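Local coordinates for chitin binding protein (Streptomyces lividans, PDB 5FTZ) that probably binds chitin and cleaves it oxidatively, as a copper-dependent lytic polysaccharide monooxygenase of family AA10, at residues Leu6-Gln11 / Pro71-Asn76; Tyr99-Gly104 / His109-Ser114. All coordinates share one frame; numbering follows the deposited sequence.

Contact 1. Residues Leu6-Gln11 / Pro71-Asn76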
loop_
_atom_site.group_PDB
_atom_site.type_symbol
_atom_site.label_atom_id
_atom_site.label_comp_id
_atom_site.label_asym_id
_atom_site.label_seq_id
_atom_site.Cartn_x
_atom_site.Cartn_y
_atom_site.Cartn_z
ATOM N N LEU A 6 1.639 -18.239 -20.426
ATOM C CA LEU A 6 1.560 -17.792 -21.827
ATOM C C LEU A 6 2.344 -16.506 -21.965
ATOM O O LEU A 6 1.979 -15.507 -21.322
ATOM C CB LEU A 6 0.120 -17.537 -22.335
ATOM C CG LEU A 6 -0.757 -18.738 -22.419
ATOM C CD1 LEU A 6 -2.191 -18.326 -22.629
ATOM C CD2 LEU A 6 -0.277 -19.693 -23.522
ATOM N N PRO A 7 3.432 -16.470 -22.765
ATOM C CA PRO A 7 4.102 -17.623 -23.355
ATOM C C PRO A 7 4.754 -18.422 -22.208
ATOM O O PRO A 7 5.235 -17.809 -21.245
ATOM C CB PRO A 7 5.178 -16.955 -24.239
ATOM C CG PRO A 7 5.477 -15.640 -23.605
ATOM C CD PRO A 7 4.228 -15.234 -22.866
ATOM N N VAL A 8 4.728 -19.731 -22.305
ATOM C CA VAL A 8 5.165 -20.559 -21.185
ATOM C C VAL A 8 6.602 -20.260 -20.796
ATOM O O VAL A 8 7.504 -20.230 -21.645
ATOM C CB VAL A 8 4.881 -22.043 -21.435
ATOM C CG1 VAL A 8 5.698 -22.584 -22.558
ATOM C CG2 VAL A 8 5.084 -22.812 -20.158
ATOM N N SER A 9 6.839 -20.073 -19.508
ATOM C CA SER A 9 8.148 -19.719 -18.976
ATOM C C SER A 9 8.991 -20.929 -18.686
ATOM O O SER A 9 8.516 -22.051 -18.580
ATOM C CB SER A 9 7.984 -18.887 -17.720
ATOM O OG SER A 9 7.193 -19.585 -16.743
ATOM N N ARG A 10 10.302 -20.715 -18.567
ATOM C CA ARG A 10 11.235 -21.772 -18.277
ATOM C C ARG A 10 10.879 -22.517 -17.017
ATOM O O ARG A 10 11.019 -23.752 -16.995
ATOM C CB ARG A 10 12.682 -21.260 -18.289
ATOM C CG ARG A 10 13.208 -20.848 -19.647
ATOM C CD ARG A 10 14.626 -20.332 -19.541
ATOM N NE ARG A 10 15.119 -19.912 -20.865
ATOM C CZ ARG A 10 16.258 -19.254 -21.063
ATOM N NH1 ARG A 10 17.042 -18.953 -20.051
ATOM N NH2 ARG A 10 16.568 -18.870 -22.310
ATOM N N GLN A 11 10.501 -21.815 -15.959
ATOM C CA GLN A 11 10.167 -22.543 -14.750
ATOM C C GLN A 11 8.987 -23.474 -14.968
ATOM O O GLN A 11 8.945 -24.567 -14.362
ATOM C CB GLN A 11 9.934 -21.582 -13.575
ATOM C CG GLN A 11 8.963 -20.420 -13.771
ATOM C CD GLN A 11 9.657 -19.155 -14.129
ATOM O OE1 GLN A 11 10.335 -19.088 -15.144
ATOM N NE2 GLN A 11 9.493 -18.139 -13.328
ATOM N N PRO A 71 12.770 -25.440 -25.401
ATOM C CA PRO A 71 11.579 -25.382 -26.278
ATOM C C PRO A 71 11.062 -23.991 -26.383
ATOM O O PRO A 71 11.162 -23.208 -25.428
ATOM C CB PRO A 71 10.551 -26.269 -25.573
ATOM C CG PRO A 71 10.974 -26.354 -24.193
ATOM C CD PRO A 71 12.468 -26.120 -24.142
ATOM N N THR A 72 10.438 -23.668 -27.507
ATOM C CA THR A 72 9.953 -22.293 -27.721
ATOM C C THR A 72 8.473 -22.273 -28.092
ATOM O O THR A 72 7.945 -23.238 -28.652
ATOM C CB THR A 72 10.674 -21.574 -28.864
ATOM O OG1 THR A 72 10.341 -22.183 -30.114
ATOM C CG2 THR A 72 12.166 -21.571 -28.758
ATOM N N THR A 73 7.826 -21.146 -27.824
ATOM C CA THR A 73 6.490 -20.851 -28.259
ATOM C C THR A 73 6.626 -20.012 -29.538
ATOM O O THR A 73 7.289 -18.968 -29.556
ATOM C CB THR A 73 5.732 -20.076 -27.207
ATOM O OG1 THR A 73 5.636 -20.835 -25.991
ATOM C CG2 THR A 73 4.307 -19.710 -27.651
ATOM N N ARG A 74 5.995 -20.442 -30.621
ATOM C CA ARG A 74 5.938 -19.669 -31.852
ATOM C C ARG A 74 4.983 -18.518 -31.723
ATOM O O ARG A 74 3.856 -18.689 -31.235
ATOM C CB ARG A 74 5.474 -20.570 -32.998
ATOM C CG ARG A 74 6.659 -21.328 -33.601
ATOM C CD ARG A 74 7.286 -20.587 -34.806
ATOM N N VAL A 75 5.465 -17.328 -32.071
ATOM C CA VAL A 75 4.673 -16.075 -31.964
ATOM C C VAL A 75 4.800 -15.263 -33.238
ATOM O O VAL A 75 5.782 -15.389 -33.986
ATOM C CB VAL A 75 5.076 -15.222 -30.755
ATOM C CG1 VAL A 75 4.852 -15.999 -29.470
ATOM C CG2 VAL A 75 6.519 -14.766 -30.851
ATOM N N ASN A 76 3.795 -14.412 -33.453
ATOM C CA ASN A 76 3.821 -13.508 -34.621
ATOM C C ASN A 76 4.066 -12.065 -34.213
ATOM O O ASN A 76 3.275 -11.441 -33.513
ATOM C CB ASN A 76 2.496 -13.590 -35.372
ATOM C CG ASN A 76 2.162 -14.999 -35.825
ATOM O OD1 ASN A 76 1.174 -15.565 -35.371
ATOM N ND2 ASN A 76 2.996 -15.580 -36.640
HETATM O O HOH W 1 7.548 -20.170 -24.369
HETATM O O HOH W 2 3.249 -20.834 -24.578
#

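Contact 2. Residues Tyr99-Gly104 / His109-Ser114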
loop_
_atom_site.group_PDB
_atom_site.type_symbol
_atom_site.label_atom_id
_atom_site.label_comp_id
_atom_site.label_asym_id
_atom_site.label_seq_id
_atom_site.Cartn_x
_atom_site.Cartn_y
_atom_site.Cartn_z
ATOM N N TYR A 99 9.480 -7.554 -21.428
ATOM C CA TYR A 99 10.672 -7.117 -22.159
ATOM C C TYR A 99 10.988 -8.172 -23.192
ATOM O O TYR A 99 10.677 -9.343 -22.989
ATOM C CB TYR A 99 11.902 -6.983 -21.258
ATOM C CG TYR A 99 11.747 -6.067 -20.051
ATOM C CD1 TYR A 99 11.131 -6.484 -18.909
ATOM C CD2 TYR A 99 12.192 -4.773 -20.094
ATOM C CE1 TYR A 99 11.021 -5.647 -17.820
ATOM C CE2 TYR A 99 12.086 -3.926 -18.965
ATOM C CZ TYR A 99 11.505 -4.379 -17.869
ATOM O OH TYR A 99 11.324 -3.629 -16.706
ATOM N N VAL A 100 11.609 -7.805 -24.311
ATOM C CA VAL A 100 12.058 -8.739 -25.290
ATOM C C VAL A 100 13.580 -8.548 -25.561
ATOM O O VAL A 100 14.097 -7.423 -25.404
ATOM C CB VAL A 100 11.253 -8.645 -26.583
ATOM C CG1 VAL A 100 11.507 -7.332 -27.277
ATOM C CG2 VAL A 100 11.472 -9.836 -27.492
ATOM N N THR A 101 14.241 -9.565 -26.008
ATOM C CA THR A 101 15.604 -9.478 -26.481
ATOM C C THR A 101 15.693 -8.666 -27.772
ATOM O O THR A 101 14.719 -8.448 -28.483
ATOM C CB THR A 101 16.183 -10.881 -26.637
ATOM O OG1 THR A 101 15.231 -11.719 -27.315
ATOM C CG2 THR A 101 16.545 -11.464 -25.265
ATOM N N LYS A 102 16.920 -8.182 -28.026
ATOM C CA LYS A 102 17.222 -7.391 -29.224
ATOM C C LYS A 102 17.744 -8.264 -30.329
ATOM O O LYS A 102 18.310 -9.320 -30.092
ATOM C CB LYS A 102 18.368 -6.400 -28.917
ATOM C CG LYS A 102 17.957 -5.347 -27.938
ATOM C CD LYS A 102 19.082 -4.365 -27.628
ATOM C CE LYS A 102 20.173 -5.014 -26.863
ATOM N NZ LYS A 102 20.852 -4.031 -25.958
ATOM N N PRO A 103 17.564 -7.845 -31.590
ATOM C CA PRO A 103 18.289 -8.566 -32.653
ATOM C C PRO A 103 19.767 -8.706 -32.385
ATOM O O PRO A 103 20.394 -7.772 -31.947
ATOM C CB PRO A 103 18.010 -7.712 -33.908
ATOM C CG PRO A 103 16.757 -7.018 -33.591
ATOM C CD PRO A 103 16.920 -6.659 -32.120
ATOM N N GLY A 104 20.296 -9.888 -32.588
ATOM C CA GLY A 104 21.725 -10.110 -32.392
ATOM C C GLY A 104 22.118 -10.378 -30.961
ATOM O O GLY A 104 23.313 -10.439 -30.641
ATOM N N HIS A 109 25.189 -17.365 -23.853
ATOM C CA HIS A 109 25.586 -17.160 -22.445
ATOM C C HIS A 109 24.312 -16.998 -21.629
ATOM O O HIS A 109 23.201 -17.010 -22.228
ATOM C CB HIS A 109 26.533 -15.971 -22.331
ATOM C CG HIS A 109 25.891 -14.626 -22.393
ATOM N ND1 HIS A 109 26.483 -13.501 -21.861
ATOM C CD2 HIS A 109 24.693 -14.211 -22.890
ATOM C CE1 HIS A 109 25.668 -12.466 -21.996
ATOM N NE2 HIS A 109 24.599 -12.862 -22.653
ATOM N N ASN A 110 24.418 -16.774 -20.339
ATOM C CA ASN A 110 23.214 -16.578 -19.522
ATOM C C ASN A 110 22.632 -15.190 -19.809
ATOM O O ASN A 110 23.363 -14.213 -19.848
ATOM C CB ASN A 110 23.534 -16.638 -18.062
ATOM C CG ASN A 110 23.968 -18.004 -17.575
ATOM O OD1 ASN A 110 24.314 -18.910 -18.334
ATOM N ND2 ASN A 110 24.012 -18.100 -16.284
ATOM N N LEU A 111 21.312 -15.069 -19.920
ATOM C CA LEU A 111 20.652 -13.810 -20.263
ATOM C C LEU A 111 21.132 -12.671 -19.375
ATOM O O LEU A 111 21.191 -12.779 -18.132
ATOM C CB LEU A 111 19.136 -13.961 -20.083
ATOM C CG LEU A 111 18.297 -12.836 -20.690
ATOM C CD1 LEU A 111 18.259 -12.949 -22.190
ATOM C CD2 LEU A 111 16.890 -12.893 -20.083
ATOM N N ALA A 112 21.354 -11.527 -20.015
ATOM C CA ALA A 112 21.798 -10.335 -19.319
ATOM C C ALA A 112 21.108 -9.089 -19.859
ATOM O O ALA A 112 20.458 -9.140 -20.940
ATOM C CB ALA A 112 23.296 -10.181 -19.545
ATOM N N ARG A 113 21.201 -7.978 -19.115
ATOM C CA ARG A 113 20.610 -6.718 -19.582
ATOM C C ARG A 113 21.034 -6.313 -20.987
ATOM O O ARG A 113 20.244 -5.775 -21.737
ATOM C CB ARG A 113 20.882 -5.612 -18.582
ATOM C CG ARG A 113 20.098 -5.781 -17.275
ATOM C CD ARG A 113 20.801 -5.003 -16.157
ATOM N NE ARG A 113 20.083 -5.115 -14.898
ATOM C CZ ARG A 113 20.065 -6.178 -14.090
ATOM N NH1 ARG A 113 20.692 -7.302 -14.385
ATOM N NH2 ARG A 113 19.344 -6.120 -12.992
ATOM N N SER A 114 22.282 -6.573 -21.347
ATOM C CA SER A 114 22.789 -6.213 -22.684
ATOM C C SER A 114 22.074 -6.956 -23.813
ATOM O O SER A 114 22.076 -6.536 -24.963
ATOM C CB SER A 114 24.282 -6.508 -22.766
ATOM O OG SER A 114 24.630 -7.841 -22.353
HETATM O O HOH W 3 20.335 -3.177 -23.249
#

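Contact 1. Residues Leu6-Gln11 / Pro71-Asn76
V8 and T73 meet mostly through water. The nearest direct touch between the two segments is the methyl CG1 of V8 against the hydroxyl OG1 of T73, 3.9 Å apart, with the two side chains slanting across each other. T73 turns OG1 to the side of its own backbone N (chi1 -60°), and that rotation aims the hydroxyl at the V8 backbone. Two ordered waters bridge T73 and V8. Water 1 accepts from T73 OG1 at 2.6 Å and donates to V8 O at 2.7 Å; water 2 works the other way round, donating to T73 OG1 at 2.8 Å and accepting from V8 N at 2.9 Å. One hydroxyl is thus donor to one water and acceptor from the other, so its proton direction is set, and both backbone polar groups of V8 are reached by the same threonine.

This watery side is the loose one: V8 and T73 are partly exposed, and next to T73 the side chain of R74 is modelled only as far as CD. The close packing is at P7, which is buried and follows a cis peptide bond. Its CB faces T73, yet P7 CB stays 4.3 Å from T73 OG1, a light touch. Its side chain also packs on Y81 and F83 of strand 80-87 and on V170 of strand 162-171, which belong to different sheets.

So 6-11 is where the chain leaves edge strand 2-6, sets P7 against residues of both sheets, and enters helix 10-15 with S9 as N-cap. On the other side, T73 lies in the short strand 73-74, joined by backbone bonds to D169 and T171 along the parallel strand 162-171.

Contact 2. Residues Tyr99-Gly104 / His109-Ser114
K102 reaches across to the backbone of S114, and T101 beside it packs on L111. From CB, which points at the 109-114 segment, the K102 chain runs out through CG and CD, with CG beside the backbone N (chi1 -67°). It stays extended at chi2, then bends at chi3 (-69°) and again at chi4, which folds the end over, and K102 CE arrives 3.1 Å from S114 O. The tip NZ of K102 stands 3.0 Å from the same S114 O; the carbonyl oxygen therefore lies alongside the CE-NZ bond rather than beyond its end, and the hydrogen bond is weak. K102 NZ also donates to water 3 at 2.9 Å, which passes a bond on to R113 O at 3.0 Å.

Segment 99-104 carries the end of strand 93-100 into the connection to its antiparallel neighbour 122-125, and 109-114 lies within that connection, on the immunoglobulin-like beta-sandwich core known from AA10 monooxygenases. A backbone bond from K102 to D115 draws the two limbs together. An alanine here, lacking the amine, would probably leave S114 O and water 3 without that mate and the 3-10 turn more free to move.

Deeper in, T101 CG2 meets L111 CD1 at 3.8 Å, methyl to methyl. The hydroxyl OG1 of T101 is engaged elsewhere, by H149 ND1 and V150 N, while L111 also rests on V150.

Overall arrangement
Starting from the N terminus, the chain leaves strand 2-6 and runs through 6-11, makes a long excursion with little regular structure, and returns at 71-76, where contact 1 closes that large loop. Only later, after strand 80-87 and from the end of strand 93-100, does contact 2 close a much tighter one, with four residues between its segments. The two follow in series, neither enclosing nor crossing the other. The centres of contact 1 and contact 2 lie about 16 Å apart, and the two do not touch. Contact 1 links the edge of the three-stranded sheet to the six-stranded one; contact 2 stays at the connection from strand 93-100 to 122-125. V150 of strand 148-157 is touched by R10 of segment 6-11 and by L111 of segment 109-114.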